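Local structure of 2-hydroxyisocaproyl-CoA dehydratase activator (Clostridium difficile, 4EHU) at residues 97-109 and 119-131. The protein transfers one electron to (R)-2-hydroxyisocaproyl-CoA dehydratase as it hydrolyses ATP, activating that enzyme for the reductive branch of L-leucine fermentation. Sequence-based numbering, arbitrary orientation.
Sequences IIDIGGQDAKVLK and FLMNDKCAAGTGR. With ANP (phosphoaminophosphonic acid-adenylate ester), chain D; SF4 (iron/sulfur cluster), chain C.
Lys106 and Met121 run side by side on one face of an antiparallel strand pair and point the same way. The thioether SD of Met121 lies 3.6 Å from Lys106 CE. Lys106 bends at its last torsion (chi4 77°), which turns NZ back to Asp104. Lys106 NZ donates to Asp104 OD1 at 2.8 Å, from the syn side and 25° out of the carboxylate plane, and more weakly to OD2. Glu79 forms a second salt bridge with the same ammonium. Met121 SD also sits against the Asp104 carboxylate, 3.8 Å from CG. The Phe119 ring crosses the aliphatic part of the same lysine at a slant, beside Met121, with Phe119 CE1 3.9 Å from Lys106 CB. Leu108 CD1 meets this ring at the edge. The opposite face of the sheet carries Ala105, Val107, Leu120 and Asn122; Leu120 and Asn122 pack on helix 182-204. Four backbone hydrogen bonds join Ala105 to Asn122 and Val107 to Leu120.

Strands 105-110 and 116-122 form a beta hairpin in the actin-like ATPase fold. The turn between strands 96-100 and 105-110 holds the nucleotide: Gln103 N and Asp104 N both donate to ANP O3G, and Gly102 N to O3A. Beyond strand 116-122 the chain passes Cys125, whose SG binds iron FE4 of the [4Fe-4S] cluster at 2.3 Å. It then returns to the nucleotide turn. Gly130 N donates to Gly101 O at 2.8 Å, and Thr129 CG2 packs against Gln103 O. Thr129 OG1 donates to Ala126 O and accepts from Arg131 N as the helix N-cap. Water 2 bridges Gln103 O and Cys125 O, linking the nucleotide turn to the cluster loop. Water 1 joins Gly102 O to Arg131 NH1, in the guanidinium plane, while NH2 bonds Ser170 of the second subunit.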
loop_
_atom_site.group_PDB
_atom_site.type_symbol
_atom_site.label_atom_id
_atom_site.label_comp_id
_atom_site.label_asym_id
_atom_site.label_seq_id
_atom_site.Cartn_x
_atom_site.Cartn_y
_atom_site.Cartn_z
ATOM N N ILE A 97 9.863 19.621 -10.775
ATOM C CA ILE A 97 10.758 18.501 -10.465
ATOM C C ILE A 97 9.943 17.352 -9.893
ATOM O O ILE A 97 9.175 17.528 -8.962
ATOM C CB ILE A 97 11.863 18.899 -9.452
ATOM C CG1 ILE A 97 12.759 19.970 -10.072
ATOM C CG2 ILE A 97 12.705 17.673 -9.057
ATOM C CD1 ILE A 97 13.808 20.534 -9.061
ATOM N N ILE A 98 10.125 16.170 -10.467
ATOM C CA ILE A 98 9.467 14.975 -10.003
ATOM C C ILE A 98 10.529 14.066 -9.448
ATOM O O ILE A 98 11.346 13.546 -10.196
ATOM C CB ILE A 98 8.755 14.249 -11.172
ATOM C CG1 ILE A 98 7.771 15.209 -11.833
ATOM C CG2 ILE A 98 8.034 12.985 -10.653
ATOM C CD1 ILE A 98 7.287 14.710 -13.268
ATOM N N ASP A 99 10.517 13.877 -8.127
ATOM C CA ASP A 99 11.501 13.037 -7.467
ATOM C C ASP A 99 10.822 11.745 -7.048
ATOM O O ASP A 99 10.076 11.714 -6.085
ATOM C CB ASP A 99 12.053 13.769 -6.224
ATOM C CG ASP A 99 12.740 12.837 -5.232
ATOM O OD1 ASP A 99 13.367 11.857 -5.663
ATOM O OD2 ASP A 99 12.649 13.111 -3.994
ATOM N N ILE A 100 11.078 10.662 -7.779
ATOM C CA ILE A 100 10.512 9.386 -7.366
ATOM C C ILE A 100 11.590 8.572 -6.675
ATOM O O ILE A 100 12.543 8.146 -7.315
ATOM C CB ILE A 100 9.928 8.596 -8.549
ATOM C CG1 ILE A 100 8.925 9.474 -9.312
ATOM C CG2 ILE A 100 9.250 7.346 -7.991
ATOM C CD1 ILE A 100 8.334 8.781 -10.640
ATOM N N GLY A 101 11.438 8.393 -5.354
ATOM C CA GLY A 101 12.406 7.647 -4.572
ATOM C C GLY A 101 11.860 6.285 -4.167
ATOM O O GLY A 101 10.875 5.802 -4.732
ATOM N N GLY A 102 12.509 5.677 -3.180
ATOM C CA GLY A 102 12.155 4.358 -2.701
ATOM C C GLY A 102 10.967 4.311 -1.760
ATOM O O GLY A 102 10.340 3.258 -1.630
ATOM N N GLN A 103 10.633 5.411 -1.091
ATOM C CA GLN A 103 9.461 5.387 -0.215
ATOM C C GLN A 103 8.455 6.512 -0.448
ATOM O O GLN A 103 7.321 6.441 0.034
ATOM C CB GLN A 103 9.872 5.360 1.269
ATOM C CG GLN A 103 10.300 6.704 1.838
ATOM C CD GLN A 103 10.488 6.643 3.359
ATOM O OE1 GLN A 103 10.375 5.579 3.965
ATOM N NE2 GLN A 103 10.784 7.782 3.966
ATOM N N ASP A 104 8.846 7.551 -1.181
ATOM C CA ASP A 104 7.864 8.569 -1.527
ATOM C C ASP A 104 8.148 9.202 -2.877
ATOM O O ASP A 104 9.227 9.046 -3.420
ATOM C CB ASP A 104 7.668 9.631 -0.420
ATOM C CG ASP A 104 8.902 10.514 -0.176
ATOM O OD1 ASP A 104 9.367 11.169 -1.130
ATOM O OD2 ASP A 104 9.368 10.579 0.993
ATOM N N ALA A 105 7.143 9.873 -3.421
ATOM C CA ALA A 105 7.313 10.597 -4.666
ATOM C C ALA A 105 6.962 12.024 -4.363
ATOM O O ALA A 105 5.947 12.306 -3.712
ATOM C CB ALA A 105 6.381 10.064 -5.727
ATOM N N LYS A 106 7.838 12.923 -4.779
ATOM C CA LYS A 106 7.683 14.328 -4.496
ATOM C C LYS A 106 7.568 15.096 -5.784
ATOM O O LYS A 106 8.315 14.840 -6.734
ATOM C CB LYS A 106 8.913 14.833 -3.737
ATOM C CG LYS A 106 9.053 14.244 -2.329
ATOM C CD LYS A 106 10.346 14.765 -1.692
ATOM C CE LYS A 106 10.270 14.658 -0.162
ATOM N NZ LYS A 106 10.484 13.261 0.319
ATOM N N VAL A 107 6.649 16.048 -5.828
ATOM C CA VAL A 107 6.559 16.936 -6.967
ATOM C C VAL A 107 6.711 18.373 -6.514
ATOM O O VAL A 107 5.947 18.867 -5.666
ATOM C CB VAL A 107 5.239 16.762 -7.732
ATOM C CG1 VAL A 107 5.199 17.711 -8.920
ATOM C CG2 VAL A 107 5.099 15.320 -8.195
ATOM N N LEU A 108 7.727 19.026 -7.064
ATOM C CA LEU A 108 8.080 20.382 -6.686
ATOM C C LEU A 108 7.765 21.295 -7.836
ATOM O O LEU A 108 8.145 21.012 -9.004
ATOM C CB LEU A 108 9.592 20.485 -6.414
ATOM C CG LEU A 108 10.158 19.862 -5.137
ATOM C CD1 LEU A 108 10.073 18.344 -5.156
ATOM C CD2 LEU A 108 11.632 20.330 -4.989
ATOM N N LYS A 109 7.109 22.401 -7.535
ATOM C CA LYS A 109 6.954 23.465 -8.505
ATOM C C LYS A 109 7.846 24.606 -8.062
ATOM O O LYS A 109 7.817 25.013 -6.905
ATOM C CB LYS A 109 5.496 23.933 -8.595
ATOM C CG LYS A 109 5.315 25.154 -9.470
ATOM C CD LYS A 109 3.843 25.519 -9.636
ATOM C CE LYS A 109 3.555 26.103 -11.004
ATOM N NZ LYS A 109 2.997 25.082 -11.935
ATOM N N PHE A 119 4.073 22.204 -3.764
ATOM C CA PHE A 119 4.691 20.937 -3.432
ATOM C C PHE A 119 3.588 19.946 -3.136
ATOM O O PHE A 119 2.652 20.271 -2.413
ATOM C CB PHE A 119 5.588 21.108 -2.194
ATOM C CG PHE A 119 6.143 19.822 -1.662
ATOM C CD1 PHE A 119 7.164 19.162 -2.334
ATOM C CD2 PHE A 119 5.646 19.266 -0.495
ATOM C CE1 PHE A 119 7.691 17.984 -1.839
ATOM C CE2 PHE A 119 6.171 18.090 -0.003
ATOM C CZ PHE A 119 7.196 17.444 -0.679
ATOM N N LEU A 120 3.693 18.743 -3.682
ATOM C CA LEU A 120 2.801 17.667 -3.301
ATOM C C LEU A 120 3.629 16.432 -3.136
ATOM O O LEU A 120 4.600 16.215 -3.873
ATOM C CB LEU A 120 1.743 17.406 -4.379
ATOM C CG LEU A 120 0.571 18.368 -4.473
ATOM C CD1 LEU A 120 -0.243 18.010 -5.737
ATOM C CD2 LEU A 120 -0.317 18.256 -3.235
ATOM N N MET A 121 3.255 15.609 -2.183
ATOM C CA MET A 121 3.999 14.399 -1.958
ATOM C C MET A 121 3.062 13.277 -1.618
ATOM O O MET A 121 2.151 13.438 -0.793
ATOM C CB MET A 121 4.971 14.591 -0.814
ATOM C CG MET A 121 5.614 13.293 -0.390
ATOM S SD MET A 121 6.951 13.610 0.766
ATOM C CE MET A 121 6.098 14.397 2.133
ATOM N N ASN A 122 3.280 12.140 -2.262
ATOM C CA ASN A 122 2.617 10.920 -1.855
ATOM C C ASN A 122 3.611 10.223 -0.943
ATOM O O ASN A 122 4.688 9.807 -1.403
ATOM C CB ASN A 122 2.297 10.000 -3.055
ATOM C CG ASN A 122 1.107 10.487 -3.925
ATOM O OD1 ASN A 122 0.249 11.244 -3.468
ATOM N ND2 ASN A 122 1.042 9.997 -5.184
ATOM N N ASP A 123 3.285 10.086 0.351
ATOM C CA ASP A 123 4.277 9.524 1.272
ATOM C C ASP A 123 3.782 8.401 2.192
ATOM O O ASP A 123 4.542 7.852 2.993
ATOM C CB ASP A 123 4.885 10.630 2.130
ATOM C CG ASP A 123 3.848 11.354 2.999
ATOM O OD1 ASP A 123 2.640 11.364 2.663
ATOM O OD2 ASP A 123 4.274 11.944 3.997
ATOM N N LYS A 124 2.531 8.058 2.094
ATOM C CA LYS A 124 2.038 7.083 3.065
ATOM C C LYS A 124 1.819 5.729 2.429
ATOM O O LYS A 124 1.447 4.777 3.111
ATOM C CB LYS A 124 0.748 7.580 3.709
ATOM C CG LYS A 124 0.911 8.904 4.423
ATOM C CD LYS A 124 2.134 8.893 5.323
ATOM C CE LYS A 124 2.116 10.064 6.291
ATOM N NZ LYS A 124 3.441 10.272 6.930
ATOM N N CYS A 125 2.055 5.650 1.123
ATOM C CA CYS A 125 1.559 4.536 0.309
ATOM C C CYS A 125 2.682 4.006 -0.562
ATOM O O CYS A 125 3.376 4.793 -1.219
ATOM C CB CYS A 125 0.420 5.048 -0.589
ATOM S SG CYS A 125 -0.146 3.922 -1.878
ATOM N N ALA A 126 2.899 2.697 -0.578
ATOM C CA ALA A 126 4.000 2.148 -1.376
ATOM C C ALA A 126 3.770 2.285 -2.891
ATOM O O ALA A 126 4.738 2.272 -3.685
ATOM C CB ALA A 126 4.236 0.707 -1.021
ATOM N N ALA A 127 2.503 2.392 -3.307
ATOM C CA ALA A 127 2.232 2.478 -4.739
ATOM C C ALA A 127 2.836 3.783 -5.248
ATOM O O ALA A 127 2.901 4.777 -4.513
ATOM C CB ALA A 127 0.714 2.453 -4.989
ATOM N N GLY A 128 3.222 3.800 -6.512
ATOM C CA GLY A 128 3.732 5.024 -7.115
ATOM C C GLY A 128 5.080 5.428 -6.567
ATOM O O GLY A 128 5.449 6.593 -6.639
ATOM N N THR A 129 5.829 4.445 -6.076
ATOM C CA THR A 129 7.192 4.665 -5.626
ATOM C C THR A 129 8.107 3.537 -6.056
ATOM O O THR A 129 7.674 2.517 -6.590
ATOM C CB THR A 129 7.292 4.780 -4.063
ATOM O OG1 THR A 129 7.202 3.478 -3.473
ATOM C CG2 THR A 129 6.208 5.654 -3.501
ATOM N N GLY A 130 9.396 3.720 -5.815
ATOM C CA GLY A 130 10.354 2.667 -6.059
ATOM C C GLY A 130 10.025 1.359 -5.352
ATOM O O GLY A 130 10.376 0.295 -5.835
ATOM N N ARG A 131 9.370 1.443 -4.199
ATOM C CA ARG A 131 9.006 0.244 -3.460
ATOM C C ARG A 131 8.091 -0.638 -4.300
ATOM O O ARG A 131 8.238 -1.851 -4.319
ATOM C CB ARG A 131 8.284 0.614 -2.171
ATOM C CG ARG A 131 8.023 -0.580 -1.283
ATOM C CD ARG A 131 9.322 -1.313 -0.989
ATOM N NE ARG A 131 9.120 -2.367 -0.012
ATOM C CZ ARG A 131 9.277 -2.209 1.297
ATOM N NH1 ARG A 131 9.659 -1.042 1.796
ATOM N NH2 ARG A 131 9.052 -3.223 2.105
HETATM P PG ANP D . 13.229 8.472 -0.546
HETATM O O1G ANP D . 13.459 8.628 0.952
HETATM O O2G ANP D . 13.667 9.718 -1.275
HETATM O O3G ANP D . 11.850 8.060 -0.881
HETATM P PB ANP D . 15.742 7.227 -1.694
HETATM O O1B ANP D . 16.713 6.316 -0.989
HETATM O O2B ANP D . 16.213 8.661 -1.942
HETATM N N3B ANP D . 14.214 7.110 -0.893
HETATM P PA ANP D . 16.338 6.759 -4.499
HETATM O O1A ANP D . 17.759 6.477 -4.158
HETATM O O2A ANP D . 15.924 8.072 -5.127
HETATM O O3A ANP D . 15.437 6.590 -3.162
HETATM O "O5'" ANP D . 15.693 5.595 -5.400
HETATM C "C5'" ANP D . 15.623 4.254 -4.906
HETATM C "C4'" ANP D . 15.118 3.346 -6.023
HETATM O "O4'" ANP D . 15.470 3.646 -7.365
HETATM C "C3'" ANP D . 14.692 1.900 -5.846
HETATM O "O3'" ANP D . 13.500 1.807 -5.053
HETATM C "C2'" ANP D . 14.543 1.422 -7.295
HETATM O "O2'" ANP D . 13.169 1.228 -7.673
HETATM C "C1'" ANP D . 15.155 2.510 -8.177
HETATM N N9 ANP D . 16.428 2.114 -8.808
HETATM C C8 ANP D . 17.632 2.008 -8.209
HETATM N N7 ANP D . 18.589 1.677 -9.111
HETATM C C5 ANP D . 17.968 1.580 -10.313
HETATM C C6 ANP D . 18.378 1.280 -11.687
HETATM N N6 ANP D . 19.676 0.985 -11.943
HETATM N N1 ANP D . 17.425 1.298 -12.654
HETATM C C2 ANP D . 16.141 1.591 -12.402
HETATM N N3 ANP D . 15.695 1.866 -11.166
HETATM C C4 ANP D . 16.551 1.882 -10.114
HETATM FE FE1 SF4 C . -1.839 -0.562 -0.934
HETATM FE FE2 SF4 C . -0.184 0.367 0.902
HETATM FE FE3 SF4 C . -2.853 0.910 0.939
HETATM FE FE4 SF4 C . -1.072 2.051 -0.902
HETATM S S1 SF4 C . -1.170 2.282 1.298
HETATM S S2 SF4 C . -3.055 1.179 -1.277
HETATM S S3 SF4 C . 0.216 0.271 -1.312
HETATM S S4 SF4 C . -1.891 -1.020 1.284
HETATM O O HOH W 1 10.428 1.740 0.717
HETATM O O HOH W 2 4.626 6.986 -0.525
#